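Local coordinates for protein thiol peroxidase (Aquifex aeolicus, PDB 2YZH) that probably reduces hydrogen peroxide and organic hydroperoxides to water and alcohols with thioredoxin as electron donor, protecting the cell against oxidative stress, at residues P13-P19 against Y119-E125; V31-K35 against V107-Y113; V49-V55 against G79-V85. One frame throughout, in Å; residues are numbered along the deposited sequence.

Interaction 1 of 3, residues P13-P19 against Y119-E125; sequences PVTLVGP and YGVLIGE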
ATOM      1  N   PRO D  13     -20.525   1.170 -14.540  1.00 20.12           N
ATOM      2  CA  PRO D  13     -19.264   1.906 -14.650  1.00 19.19           C
ATOM      3  C   PRO D  13     -18.467   1.924 -13.351  1.00 17.79           C
ATOM      4  O   PRO D  13     -19.023   2.093 -12.269  1.00 17.16           O
ATOM      5  CB  PRO D  13     -19.715   3.313 -15.045  1.00 21.03           C
ATOM      6  CG  PRO D  13     -21.014   3.077 -15.745  1.00 22.47           C
ATOM      7  CD  PRO D  13     -21.664   2.049 -14.861  1.00 21.87           C
ATOM      8  N   VAL D  14     -17.161   1.730 -13.469  1.00 16.27           N
ATOM      9  CA  VAL D  14     -16.273   1.776 -12.316  1.00 16.13           C
ATOM     10  C   VAL D  14     -15.035   2.550 -12.743  1.00 14.60           C
ATOM     11  O   VAL D  14     -14.480   2.325 -13.817  1.00 16.01           O
ATOM     12  CB  VAL D  14     -15.867   0.370 -11.820  1.00 18.70           C
ATOM     13  CG1 VAL D  14     -17.079  -0.345 -11.251  1.00 19.34           C
ATOM     14  CG2 VAL D  14     -15.240  -0.425 -12.937  1.00 21.10           C
ATOM     15  N   THR D  15     -14.611   3.481 -11.903  1.00 15.07           N
ATOM     16  CA  THR D  15     -13.455   4.288 -12.228  1.00 13.65           C
ATOM     17  C   THR D  15     -12.149   3.562 -11.944  1.00 13.19           C
ATOM     18  O   THR D  15     -12.072   2.704 -11.058  1.00 13.64           O
ATOM     19  CB  THR D  15     -13.482   5.603 -11.444  1.00 15.88           C
ATOM     20  OG1 THR D  15     -13.716   5.320 -10.059  1.00 15.62           O
ATOM     21  CG2 THR D  15     -14.589   6.505 -11.967  1.00 15.91           C
ATOM     22  N   LEU D  16     -11.134   3.910 -12.724  1.00 12.44           N
ATOM     23  CA  LEU D  16      -9.804   3.342 -12.579  1.00 11.78           C
ATOM     24  C   LEU D  16      -8.936   4.394 -11.912  1.00 12.51           C
ATOM     25  O   LEU D  16      -9.216   5.590 -11.997  1.00 13.88           O
ATOM     26  CB  LEU D  16      -9.212   3.006 -13.950  1.00 12.95           C
ATOM     27  CG  LEU D  16     -10.007   2.013 -14.802  1.00 12.32           C
ATOM     28  CD1 LEU D  16      -9.348   1.870 -16.168  1.00 12.45           C
ATOM     29  CD2 LEU D  16     -10.089   0.678 -14.079  1.00 12.84           C
ATOM     30  N   VAL D  17      -7.892   3.944 -11.231  1.00 11.86           N
ATOM     31  CA  VAL D  17      -6.959   4.851 -10.576  1.00 10.74           C
ATOM     32  C   VAL D  17      -5.995   5.350 -11.660  1.00 12.95           C
ATOM     33  O   VAL D  17      -5.600   4.585 -12.540  1.00 13.87           O
ATOM     34  CB  VAL D  17      -6.176   4.098  -9.474  1.00 10.65           C
ATOM     35  CG1 VAL D  17      -5.099   4.991  -8.877  1.00 11.63           C
ATOM     36  CG2 VAL D  17      -7.143   3.624  -8.394  1.00 10.20           C
ATOM     37  N   GLY D  18      -5.643   6.634 -11.619  1.00 12.24           N
ATOM     38  CA  GLY D  18      -4.724   7.178 -12.608  1.00 13.93           C
ATOM     39  C   GLY D  18      -3.301   6.698 -12.361  1.00 15.11           C
ATOM     40  O   GLY D  18      -3.058   5.968 -11.399  1.00 13.90           O
ATOM     41  N   PRO D  19      -2.332   7.090 -13.206  1.00 16.03           N
ATOM     42  CA  PRO D  19      -2.474   7.953 -14.381  1.00 16.67           C
ATOM     43  C   PRO D  19      -2.897   7.162 -15.613  1.00 17.56           C
ATOM     44  O   PRO D  19      -2.678   5.952 -15.691  1.00 15.59           O
ATOM     45  CB  PRO D  19      -1.074   8.520 -14.546  1.00 19.01           C
ATOM     46  CG  PRO D  19      -0.230   7.320 -14.210  1.00 15.97           C
ATOM     47  CD  PRO D  19      -0.906   6.808 -12.944  1.00 17.14           C
ATOM     48  N   TYR D 119       0.141   1.849 -14.595  1.00  9.55           N
ATOM     49  CA  TYR D 119      -0.348   1.677 -15.955  1.00 10.97           C
ATOM     50  C   TYR D 119      -1.803   2.115 -16.081  1.00 12.43           C
ATOM     51  O   TYR D 119      -2.413   1.978 -17.143  1.00 12.37           O
ATOM     52  CB  TYR D 119      -0.199   0.217 -16.405  1.00  9.34           C
ATOM     53  CG  TYR D 119       1.190  -0.131 -16.916  1.00 11.60           C
ATOM     54  CD1 TYR D 119       2.270  -0.255 -16.045  1.00 10.74           C
ATOM     55  CD2 TYR D 119       1.420  -0.326 -18.280  1.00 12.18           C
ATOM     56  CE1 TYR D 119       3.549  -0.565 -16.520  1.00 12.18           C
ATOM     57  CE2 TYR D 119       2.691  -0.633 -18.762  1.00 13.73           C
ATOM     58  CZ  TYR D 119       3.750  -0.752 -17.878  1.00 11.88           C
ATOM     59  OH  TYR D 119       5.008  -1.047 -18.362  1.00 13.82           O
ATOM     60  N   GLY D 120      -2.356   2.637 -14.990  1.00 11.43           N
ATOM     61  CA  GLY D 120      -3.729   3.107 -15.006  1.00 12.55           C
ATOM     62  C   GLY D 120      -4.799   2.033 -15.092  1.00 12.41           C
ATOM     63  O   GLY D 120      -5.916   2.313 -15.528  1.00 11.64           O
ATOM     64  N   VAL D 121      -4.478   0.813 -14.669  1.00 10.74           N
ATOM     65  CA  VAL D 121      -5.452  -0.269 -14.728  1.00 10.98           C
ATOM     66  C   VAL D 121      -5.920  -0.781 -13.366  1.00 10.64           C
ATOM     67  O   VAL D 121      -6.629  -1.781 -13.288  1.00 11.69           O
ATOM     68  CB  VAL D 121      -4.922  -1.448 -15.588  1.00 13.85           C
ATOM     69  CG1 VAL D 121      -4.754  -0.992 -17.033  1.00 15.41           C
ATOM     70  CG2 VAL D 121      -3.599  -1.953 -15.046  1.00 12.27           C
ATOM     71  N   LEU D 122      -5.540  -0.096 -12.290  1.00 10.86           N
ATOM     72  CA  LEU D 122      -5.988  -0.507 -10.960  1.00 10.09           C
ATOM     73  C   LEU D 122      -7.423  -0.011 -10.781  1.00 10.58           C
ATOM     74  O   LEU D 122      -7.691   1.186 -10.926  1.00 11.31           O
ATOM     75  CB  LEU D 122      -5.101   0.107  -9.871  1.00 11.71           C
ATOM     76  CG  LEU D 122      -5.502  -0.262  -8.440  1.00 13.04           C
ATOM     77  CD1 LEU D 122      -5.305  -1.758  -8.225  1.00 11.14           C
ATOM     78  CD2 LEU D 122      -4.669   0.541  -7.447  1.00 13.30           C
ATOM     79  N   ILE D 123      -8.342  -0.924 -10.473  1.00 10.28           N
ATOM     80  CA  ILE D 123      -9.747  -0.565 -10.283  1.00 11.20           C
ATOM     81  C   ILE D 123      -9.902   0.196  -8.969  1.00 11.41           C
ATOM     82  O   ILE D 123      -9.460  -0.268  -7.919  1.00 11.51           O
ATOM     83  CB  ILE D 123     -10.637  -1.838 -10.308  1.00 10.15           C
ATOM     84  CG1 ILE D 123     -10.539  -2.483 -11.694  1.00 10.11           C
ATOM     85  CG2 ILE D 123     -12.099  -1.494 -10.014  1.00  8.09           C
ATOM     86  CD1 ILE D 123     -11.109  -3.890 -11.781  1.00 10.69           C
ATOM     87  N   GLY D 124     -10.521   1.373  -9.046  1.00 12.74           N
ATOM     88  CA  GLY D 124     -10.693   2.218  -7.875  1.00 13.03           C
ATOM     89  C   GLY D 124     -12.036   2.201  -7.161  1.00 13.65           C
ATOM     90  O   GLY D 124     -12.206   2.899  -6.162  1.00 12.47           O
ATOM     91  N   GLU D 125     -12.992   1.417  -7.646  1.00 13.55           N
ATOM     92  CA  GLU D 125     -14.290   1.360  -6.980  1.00 15.64           C
ATOM     93  C   GLU D 125     -15.042   0.067  -7.266  1.00 15.75           C
ATOM     94  O   GLU D 125     -14.685  -0.691  -8.168  1.00 15.51           O
ATOM     95  CB  GLU D 125     -15.167   2.549  -7.392  1.00 19.99           C
ATOM     96  CG  GLU D 125     -15.697   2.484  -8.812  1.00 23.53           C
ATOM     97  CD  GLU D 125     -16.824   3.481  -9.067  1.00 23.44           C
ATOM     98  OE1 GLU D 125     -17.857   3.427  -8.366  1.00 29.52           O
ATOM     99  OE2 GLU D 125     -16.683   4.318  -9.974  1.00 21.82           O
TER
HETATM  100  O   HOH W   1      -4.058   2.428 -11.978  1.00 12.27           O

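Interaction 2 of 3, residues V31-K35 against V107-Y113; sequences VVVTK and VASDFRY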
ATOM      1  N   VAL D  31       7.713  -4.379 -10.847  1.00 10.64           N
ATOM      2  CA  VAL D  31       8.433  -5.484 -10.235  1.00 10.46           C
ATOM      3  C   VAL D  31       7.395  -6.511  -9.813  1.00 11.07           C
ATOM      4  O   VAL D  31       6.685  -6.318  -8.822  1.00 12.41           O
ATOM      5  CB  VAL D  31       9.220  -5.011  -9.004  1.00 10.76           C
ATOM      6  CG1 VAL D  31       9.972  -6.188  -8.391  1.00 11.75           C
ATOM      7  CG2 VAL D  31      10.188  -3.904  -9.409  1.00 11.92           C
ATOM      8  N   VAL D  32       7.305  -7.595 -10.580  1.00 12.02           N
ATOM      9  CA  VAL D  32       6.331  -8.643 -10.316  1.00 11.98           C
ATOM     10  C   VAL D  32       6.989  -9.948  -9.860  1.00 13.52           C
ATOM     11  O   VAL D  32       8.205 -10.127  -9.990  1.00 14.22           O
ATOM     12  CB  VAL D  32       5.448  -8.884 -11.575  1.00 11.86           C
ATOM     13  CG1 VAL D  32       4.582  -7.652 -11.841  1.00 13.44           C
ATOM     14  CG2 VAL D  32       6.329  -9.164 -12.794  1.00 11.20           C
ATOM     15  N   VAL D  33       6.180 -10.855  -9.325  1.00 13.50           N
ATOM     16  CA  VAL D  33       6.688 -12.122  -8.806  1.00 12.05           C
ATOM     17  C   VAL D  33       6.189 -13.313  -9.620  1.00 15.00           C
ATOM     18  O   VAL D  33       4.977 -13.484  -9.793  1.00 13.38           O
ATOM     19  CB  VAL D  33       6.266 -12.299  -7.320  1.00 12.79           C
ATOM     20  CG1 VAL D  33       6.903 -13.558  -6.734  1.00  8.60           C
ATOM     21  CG2 VAL D  33       6.682 -11.075  -6.505  1.00 15.56           C
ATOM     22  N   THR D  34       7.116 -14.130 -10.121  1.00 15.70           N
ATOM     23  CA  THR D  34       6.752 -15.307 -10.916  1.00 18.54           C
ATOM     24  C   THR D  34       6.383 -16.495 -10.022  1.00 18.86           C
ATOM     25  O   THR D  34       6.572 -16.445  -8.808  1.00 16.85           O
ATOM     26  CB  THR D  34       7.887 -15.706 -11.894  1.00 20.64           C
ATOM     27  OG1 THR D  34       9.124 -15.817 -11.186  1.00 22.30           O
ATOM     28  CG2 THR D  34       8.038 -14.657 -12.981  1.00 22.50           C
ATOM     29  N   LYS D  35       5.863 -17.561 -10.622  1.00 20.69           N
ATOM     30  CA  LYS D  35       5.421 -18.725  -9.854  1.00 22.75           C
ATOM     31  C   LYS D  35       6.481 -19.405  -8.992  1.00 23.20           C
ATOM     32  O   LYS D  35       6.148 -20.164  -8.085  1.00 23.79           O
ATOM     33  CB  LYS D  35       4.763 -19.751 -10.784  1.00 24.43           C
ATOM     34  CG  LYS D  35       5.655 -20.270 -11.891  1.00 27.31           C
ATOM     35  CD  LYS D  35       4.868 -21.159 -12.844  1.00 29.54           C
ATOM     36  CE  LYS D  35       5.757 -21.701 -13.949  1.00 30.82           C
ATOM     37  NZ  LYS D  35       6.863 -22.525 -13.397  1.00 32.64           N
ATOM     38  N   VAL D 107       3.371 -15.979 -16.459  1.00 17.12           N
ATOM     39  CA  VAL D 107       2.338 -15.410 -15.609  1.00 18.69           C
ATOM     40  C   VAL D 107       3.116 -14.822 -14.438  1.00 18.45           C
ATOM     41  O   VAL D 107       4.130 -15.381 -14.022  1.00 18.40           O
ATOM     42  CB  VAL D 107       1.337 -16.472 -15.086  1.00 20.44           C
ATOM     43  CG1 VAL D 107       0.593 -17.103 -16.250  1.00 23.07           C
ATOM     44  CG2 VAL D 107       2.069 -17.536 -14.277  1.00 25.22           C
ATOM     45  N   ALA D 108       2.671 -13.684 -13.926  1.00 16.58           N
ATOM     46  CA  ALA D 108       3.362 -13.066 -12.805  1.00 14.76           C
ATOM     47  C   ALA D 108       2.364 -12.313 -11.943  1.00 14.71           C
ATOM     48  O   ALA D 108       1.318 -11.874 -12.429  1.00 14.38           O
ATOM     49  CB  ALA D 108       4.450 -12.135 -13.310  1.00 17.08           C
ATOM     50  N   SER D 109       2.698 -12.170 -10.666  1.00 13.95           N
ATOM     51  CA  SER D 109       1.841 -11.503  -9.698  1.00 12.77           C
ATOM     52  C   SER D 109       2.320 -10.114  -9.316  1.00 13.49           C
ATOM     53  O   SER D 109       3.517  -9.886  -9.133  1.00 11.63           O
ATOM     54  CB  SER D 109       1.737 -12.354  -8.433  1.00 12.44           C
ATOM     55  OG  SER D 109       0.988 -11.682  -7.439  1.00 12.36           O
ATOM     56  N   ASP D 110       1.371  -9.197  -9.163  1.00 13.96           N
ATOM     57  CA  ASP D 110       1.692  -7.820  -8.795  1.00 13.55           C
ATOM     58  C   ASP D 110       1.276  -7.542  -7.346  1.00 14.11           C
ATOM     59  O   ASP D 110       1.165  -6.392  -6.926  1.00 12.64           O
ATOM     60  CB  ASP D 110       0.973  -6.862  -9.754  1.00 13.31           C
ATOM     61  CG  ASP D 110       1.443  -5.431  -9.611  1.00 15.87           C
ATOM     62  OD1 ASP D 110       2.639  -5.228  -9.313  1.00 13.27           O
ATOM     63  OD2 ASP D 110       0.621  -4.511  -9.818  1.00 16.07           O
ATOM     64  N   PHE D 111       1.070  -8.605  -6.575  1.00 12.00           N
ATOM     65  CA  PHE D 111       0.637  -8.459  -5.191  1.00 11.69           C
ATOM     66  C   PHE D 111       1.602  -7.703  -4.289  1.00 11.83           C
ATOM     67  O   PHE D 111       1.179  -7.000  -3.377  1.00 10.39           O
ATOM     68  CB  PHE D 111       0.374  -9.844  -4.566  1.00 12.63           C
ATOM     69  CG  PHE D 111       1.574 -10.437  -3.853  1.00 13.23           C
ATOM     70  CD1 PHE D 111       1.758 -10.235  -2.485  1.00 12.81           C
ATOM     71  CD2 PHE D 111       2.530 -11.165  -4.558  1.00 12.93           C
ATOM     72  CE1 PHE D 111       2.878 -10.751  -1.824  1.00 10.67           C
ATOM     73  CE2 PHE D 111       3.657 -11.688  -3.908  1.00 13.14           C
ATOM     74  CZ  PHE D 111       3.831 -11.481  -2.540  1.00 11.71           C
ATOM     75  N   ARG D 112       2.896  -7.835  -4.548  1.00 10.11           N
ATOM     76  CA  ARG D 112       3.872  -7.223  -3.665  1.00 11.29           C
ATOM     77  C   ARG D 112       3.991  -5.712  -3.682  1.00 12.36           C
ATOM     78  O   ARG D 112       4.035  -5.090  -2.621  1.00 11.50           O
ATOM     79  CB  ARG D 112       5.243  -7.868  -3.900  1.00 12.21           C
ATOM     80  CG  ARG D 112       6.328  -7.422  -2.935  1.00 10.68           C
ATOM     81  CD  ARG D 112       7.523  -8.364  -3.032  1.00 12.77           C
ATOM     82  NE  ARG D 112       7.257  -9.628  -2.346  1.00 11.32           N
ATOM     83  CZ  ARG D 112       7.907 -10.762  -2.591  1.00 13.04           C
ATOM     84  NH1 ARG D 112       8.864 -10.796  -3.512  1.00 11.57           N
ATOM     85  NH2 ARG D 112       7.610 -11.861  -1.907  1.00 10.07           N
ATOM     86  N   TYR D 113       4.017  -5.118  -4.868  1.00 11.71           N
ATOM     87  CA  TYR D 113       4.172  -3.674  -4.976  1.00 11.71           C
ATOM     88  C   TYR D 113       3.021  -2.984  -5.696  1.00 11.99           C
ATOM     89  O   TYR D 113       2.916  -1.757  -5.674  1.00 11.24           O
ATOM     90  CB  TYR D 113       5.476  -3.368  -5.703  1.00 10.93           C
ATOM     91  CG  TYR D 113       6.704  -3.891  -4.997  1.00 10.70           C
ATOM     92  CD1 TYR D 113       7.112  -3.353  -3.775  1.00 12.71           C
ATOM     93  CD2 TYR D 113       7.474  -4.909  -5.559  1.00 12.08           C
ATOM     94  CE1 TYR D 113       8.269  -3.818  -3.131  1.00 11.94           C
ATOM     95  CE2 TYR D 113       8.622  -5.378  -4.927  1.00 10.95           C
ATOM     96  CZ  TYR D 113       9.013  -4.829  -3.718  1.00 13.32           C
ATOM     97  OH  TYR D 113      10.153  -5.292  -3.101  1.00 15.48           O
TER
HETATM   98  O   HOH W   2       4.322  -6.240  -7.475  1.00 14.45           O
HETATM   99  O   HOH W   3       5.558 -17.479 -13.568  1.00 23.17           O

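Interaction 3 of 3, residues V49-V55 against G79-V85; sequences VQVIITV and GVDVTVV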
ATOM      1  N   VAL D  49      10.460  -6.929 -27.802  1.00 19.85           N
ATOM      2  CA  VAL D  49       9.114  -6.368 -27.735  1.00 19.60           C
ATOM      3  C   VAL D  49       8.385  -7.010 -26.561  1.00 18.26           C
ATOM      4  O   VAL D  49       8.363  -8.231 -26.427  1.00 19.04           O
ATOM      5  CB  VAL D  49       8.322  -6.620 -29.041  1.00 20.47           C
ATOM      6  CG1 VAL D  49       6.860  -6.248 -28.847  1.00 19.45           C
ATOM      7  CG2 VAL D  49       8.912  -5.783 -30.168  1.00 20.82           C
ATOM      8  N   GLN D  50       7.790  -6.186 -25.708  1.00 17.83           N
ATOM      9  CA  GLN D  50       7.091  -6.701 -24.544  1.00 16.21           C
ATOM     10  C   GLN D  50       5.584  -6.596 -24.671  1.00 16.70           C
ATOM     11  O   GLN D  50       5.059  -5.593 -25.145  1.00 17.76           O
ATOM     12  CB  GLN D  50       7.510  -5.937 -23.286  1.00 16.62           C
ATOM     13  CG  GLN D  50       8.991  -5.868 -23.024  1.00 16.13           C
ATOM     14  CD  GLN D  50       9.291  -5.076 -21.766  1.00 17.96           C
ATOM     15  OE1 GLN D  50       8.877  -5.461 -20.673  1.00 17.06           O
ATOM     16  NE2 GLN D  50      10.001  -3.963 -21.913  1.00 15.06           N
ATOM     17  N   VAL D  51       4.896  -7.643 -24.238  1.00 16.69           N
ATOM     18  CA  VAL D  51       3.443  -7.669 -24.255  1.00 17.03           C
ATOM     19  C   VAL D  51       3.007  -7.930 -22.819  1.00 17.61           C
ATOM     20  O   VAL D  51       3.276  -8.993 -22.266  1.00 18.34           O
ATOM     21  CB  VAL D  51       2.895  -8.791 -25.163  1.00 16.82           C
ATOM     22  CG1 VAL D  51       1.365  -8.787 -25.132  1.00 16.69           C
ATOM     23  CG2 VAL D  51       3.398  -8.596 -26.586  1.00 17.85           C
ATOM     24  N   ILE D  52       2.353  -6.943 -22.219  1.00 17.29           N
ATOM     25  CA  ILE D  52       1.883  -7.045 -20.846  1.00 14.67           C
ATOM     26  C   ILE D  52       0.364  -7.136 -20.878  1.00 14.89           C
ATOM     27  O   ILE D  52      -0.314  -6.221 -21.337  1.00 15.79           O
ATOM     28  CB  ILE D  52       2.322  -5.815 -20.035  1.00 16.95           C
ATOM     29  CG1 ILE D  52       3.850  -5.704 -20.066  1.00 17.59           C
ATOM     30  CG2 ILE D  52       1.819  -5.917 -18.604  1.00 16.70           C
ATOM     31  CD1 ILE D  52       4.389  -4.435 -19.436  1.00 19.99           C
ATOM     32  N   ILE D  53      -0.156  -8.252 -20.385  1.00 14.22           N
ATOM     33  CA  ILE D  53      -1.586  -8.510 -20.374  1.00 13.58           C
ATOM     34  C   ILE D  53      -2.088  -8.524 -18.936  1.00 14.56           C
ATOM     35  O   ILE D  53      -1.674  -9.364 -18.144  1.00 15.79           O
ATOM     36  CB  ILE D  53      -1.873  -9.884 -21.029  1.00 16.82           C
ATOM     37  CG1 ILE D  53      -1.309  -9.890 -22.455  1.00 16.10           C
ATOM     38  CG2 ILE D  53      -3.370 -10.184 -21.003  1.00 17.92           C
ATOM     39  CD1 ILE D  53      -1.225 -11.265 -23.100  1.00 15.25           C
ATOM     40  N   THR D  54      -2.970  -7.595 -18.588  1.00 13.84           N
ATOM     41  CA  THR D  54      -3.481  -7.576 -17.225  1.00 12.78           C
ATOM     42  C   THR D  54      -4.861  -8.206 -17.150  1.00 13.94           C
ATOM     43  O   THR D  54      -5.680  -8.053 -18.057  1.00 13.79           O
ATOM     44  CB  THR D  54      -3.539  -6.141 -16.653  1.00 13.81           C
ATOM     45  OG1 THR D  54      -4.383  -5.320 -17.474  1.00 16.17           O
ATOM     46  CG2 THR D  54      -2.129  -5.538 -16.600  1.00 11.09           C
ATOM     47  N   VAL D  55      -5.096  -8.950 -16.078  1.00 13.18           N
ATOM     48  CA  VAL D  55      -6.380  -9.596 -15.862  1.00 13.75           C
ATOM     49  C   VAL D  55      -6.751  -9.538 -14.384  1.00 14.32           C
ATOM     50  O   VAL D  55      -5.887  -9.437 -13.509  1.00 13.87           O
ATOM     51  CB  VAL D  55      -6.375 -11.094 -16.316  1.00 12.98           C
ATOM     52  CG1 VAL D  55      -5.965 -11.199 -17.781  1.00 11.90           C
ATOM     53  CG2 VAL D  55      -5.436 -11.920 -15.435  1.00 13.96           C
ATOM     54  N   GLY D  79      11.497 -12.935 -30.763  1.00 19.52           N
ATOM     55  CA  GLY D  79      11.586 -11.509 -30.494  1.00 19.82           C
ATOM     56  C   GLY D  79      10.514 -10.859 -29.638  1.00 20.77           C
ATOM     57  O   GLY D  79      10.342  -9.640 -29.694  1.00 21.06           O
ATOM     58  N   VAL D  80       9.800 -11.646 -28.843  1.00 20.80           N
ATOM     59  CA  VAL D  80       8.756 -11.091 -27.989  1.00 23.76           C
ATOM     60  C   VAL D  80       8.773 -11.725 -26.603  1.00 24.72           C
ATOM     61  O   VAL D  80       9.179 -12.875 -26.434  1.00 25.59           O
ATOM     62  CB  VAL D  80       7.353 -11.291 -28.618  1.00 23.49           C
ATOM     63  CG1 VAL D  80       6.954 -12.759 -28.549  1.00 26.55           C
ATOM     64  CG2 VAL D  80       6.330 -10.420 -27.907  1.00 26.07           C
ATOM     65  N   ASP D  81       8.345 -10.960 -25.608  1.00 24.96           N
ATOM     66  CA  ASP D  81       8.289 -11.440 -24.234  1.00 24.92           C
ATOM     67  C   ASP D  81       6.890 -11.104 -23.727  1.00 23.40           C
ATOM     68  O   ASP D  81       6.571  -9.937 -23.506  1.00 23.86           O
ATOM     69  CB  ASP D  81       9.360 -10.739 -23.390  1.00 27.39           C
ATOM     70  CG  ASP D  81       9.357 -11.198 -21.951  1.00 30.20           C
ATOM     71  OD1 ASP D  81       9.431 -12.423 -21.712  1.00 33.59           O
ATOM     72  OD2 ASP D  81       9.285 -10.334 -21.053  1.00 35.82           O
ATOM     73  N   VAL D  82       6.060 -12.130 -23.560  1.00 22.23           N
ATOM     74  CA  VAL D  82       4.678 -11.950 -23.117  1.00 20.28           C
ATOM     75  C   VAL D  82       4.450 -12.341 -21.660  1.00 18.90           C
ATOM     76  O   VAL D  82       4.779 -13.451 -21.242  1.00 18.08           O
ATOM     77  CB  VAL D  82       3.712 -12.772 -24.012  1.00 20.80           C
ATOM     78  CG1 VAL D  82       2.273 -12.474 -23.650  1.00 19.59           C
ATOM     79  CG2 VAL D  82       3.967 -12.450 -25.473  1.00 20.27           C
ATOM     80  N   THR D  83       3.865 -11.425 -20.893  1.00 17.67           N
ATOM     81  CA  THR D  83       3.601 -11.673 -19.484  1.00 14.44           C
ATOM     82  C   THR D  83       2.156 -11.344 -19.123  1.00 13.60           C
ATOM     83  O   THR D  83       1.663 -10.266 -19.454  1.00 15.33           O
ATOM     84  CB  THR D  83       4.516 -10.811 -18.585  1.00 14.39           C
ATOM     85  OG1 THR D  83       5.889 -11.002 -18.957  1.00 16.92           O
ATOM     86  CG2 THR D  83       4.340 -11.201 -17.121  1.00 16.19           C
ATOM     87  N   VAL D  84       1.479 -12.279 -18.460  1.00 14.72           N
ATOM     88  CA  VAL D  84       0.102 -12.067 -18.001  1.00 14.73           C
ATOM     89  C   VAL D  84       0.225 -11.667 -16.531  1.00 14.54           C
ATOM     90  O   VAL D  84       0.788 -12.416 -15.735  1.00 16.46           O
ATOM     91  CB  VAL D  84      -0.746 -13.356 -18.103  1.00 16.73           C
ATOM     92  CG1 VAL D  84      -2.136 -13.110 -17.523  1.00 15.38           C
ATOM     93  CG2 VAL D  84      -0.865 -13.787 -19.561  1.00 19.33           C
ATOM     94  N   VAL D  85      -0.297 -10.499 -16.170  1.00 13.17           N
ATOM     95  CA  VAL D  85      -0.182 -10.009 -14.796  1.00 12.31           C
ATOM     96  C   VAL D  85      -1.508  -9.824 -14.068  1.00 12.89           C
ATOM     97  O   VAL D  85      -2.465  -9.301 -14.634  1.00 12.06           O
ATOM     98  CB  VAL D  85       0.565  -8.656 -14.770  1.00 11.43           C
ATOM     99  CG1 VAL D  85       0.733  -8.167 -13.328  1.00 12.49           C
ATOM    100  CG2 VAL D  85       1.919  -8.804 -15.443  1.00 11.65           C
TER

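Interaction 1 of 3, residues P13-P19 against Y119-E125
The carboxylate of E125 is the flat group that reaches over to T15. The backbone N of T15 meets its OE2 on the anti side, 19° out of the carboxylate plane, with N to OE2 at 3.0 Å. T15 OG1 lies 3.1 Å from the same OE2. With chi1 at 72°, E125 folds its CG back over V14, 3.7 Å from V14 CB.

Backbone bonds continue the contact as a single bridge centred on L16 and I123. G124 N donates to T15 O at 2.9 Å. V17 N donates to L122 O at 2.8 Å, almost straight at 172°. One water donates to V17 O and accepts from L122 N. L16 CD2 rests 4.0 Å from I123 CG1. G120 CA lies 3.1 Å from P19 O, and a CB there would clash with it.

The contact joins the loop 119-125 to the end of the N-terminal two-stranded antiparallel sheet of this Tpx-subfamily protein, at a subunit interface. G124 of the second subunit packs on V17, and K129 of that subunit bonds to G18 O. Within the chain, V14 pairs through its backbone with V7 of strand 6-9. V121 packs on A135 and F137 of strand 135-139, and the Y119 ring meets F137 edge-to-face.

Interaction 2 of 3, residues V31-K35 against V107-Y113
V33 and S109 form an antiparallel hydrogen-bonded pair that joins strand 30-34 to strand 106-109 in the mixed sheet of this thioredoxin-fold domain. V33 N donates to S109 O at 2.8 Å, in the carbonyl plane. S109 N returns a bond to V33 O at 2.8 Å and lies 29° out of the plane of the V33 carbonyl. The short strand segments run 119° apart, consistent with the short pairing.

Two waters carry on the polar link. One donates to V31 O and to D110 OD1 and accepts from Y113 N. The other accepts from K35 N and donates to V107 O. At the strand's end S109 OG accepts from F111 N, an ST turn, and bonds to D88 O as donor.

Side-chain packing flanks the pair. V32 CG2 packs on A108 CB at 3.6 Å. With V33 CG1 anti to the backbone N (chi1 -175°), CG2 is turned toward F111 and R112. This methyl meets F111 CE2 obliquely at 4.0 Å and sits over one face of the R112 guanidinium, 3.7 Å from NH1. That guanidinium is held by a salt bridge to E39 and by A127 O and K129 O of the fourth subunit.

The Y113 ring has R112 CG over the centre of one face and V31 O at its edge. Its OH bonds to K129 of the fourth subunit, and K118 of the third makes a cation-pi contact. A leucine in its place would probably leave that K129 without its hydroxyl mate and K118 without a ring to meet. On the V31 side, V31 CG1 lies 3.8 Å from Y113 CE2.

Interaction 3 of 3, residues V49-V55 against G79-V85
V51 and V82 lie side by side in the parallel strand pair of a beta-alpha-beta unit: strand 49-54, helix 61-73, strand 80-86. It belongs to the central sheet of the thioredoxin fold. The strand segments run 19° apart, and the pairing holds from V49-V80 to T54-V85.

The ladder is firm through the middle. T83 N donates to V51 O at 2.9 Å and I53 N to T83 O at 2.9 Å, both nearly straight. V85 N to I53 O is 2.7 Å. On the face carrying V51, I53, V82 and V84, branched side chains pack against each other. V51 CB meets V82 CG2 at 3.8 Å. Chi1 of -57° and an extended chi2 carry I53 CD1 to 3.7 Å from V82 CG1. Helices 61-73 and 160-170 pack on this face, through F70 on I53 and V167 on V51.

The loose spot is G79. It is exposed, and the bond from V49 N to G79 O is weak at 3.3 Å. One step on, D81 N to V49 O is already sound at 2.8 Å. The face of Q50, I52, T54, D81, T83 and V85 has few side-chain contacts between the strands. Here T83 OG1 bonds to K40 and Q50 OE1 to G43 N.

At the far end V55 packs on C63, the predicted sulfenic acid cysteine, while V55 CG2 touches V84 CG1 at 4.1 Å.

In the fold
The three contacts are nested along the chain: interaction 3 lies inside the loop closed by interaction 2, and both lie inside the loop closed by interaction 1. Interactions 2 and 3 share the central mixed sheet, where strands 106-109 and 80-86 are neighbours. Their centres are about 13 Å apart, and A108 N probably bonds to V84 O. Interaction 1 lies about 20 Å from interaction 3, centre to centre, and touches it where Y119 packs on I52. Its centre is about 19 Å from that of interaction 2, without touch. Thus interaction 3 lies nearest the chain centre and borders the predicted active-site cysteine, while interactions 1 and 2 both meet other subunits.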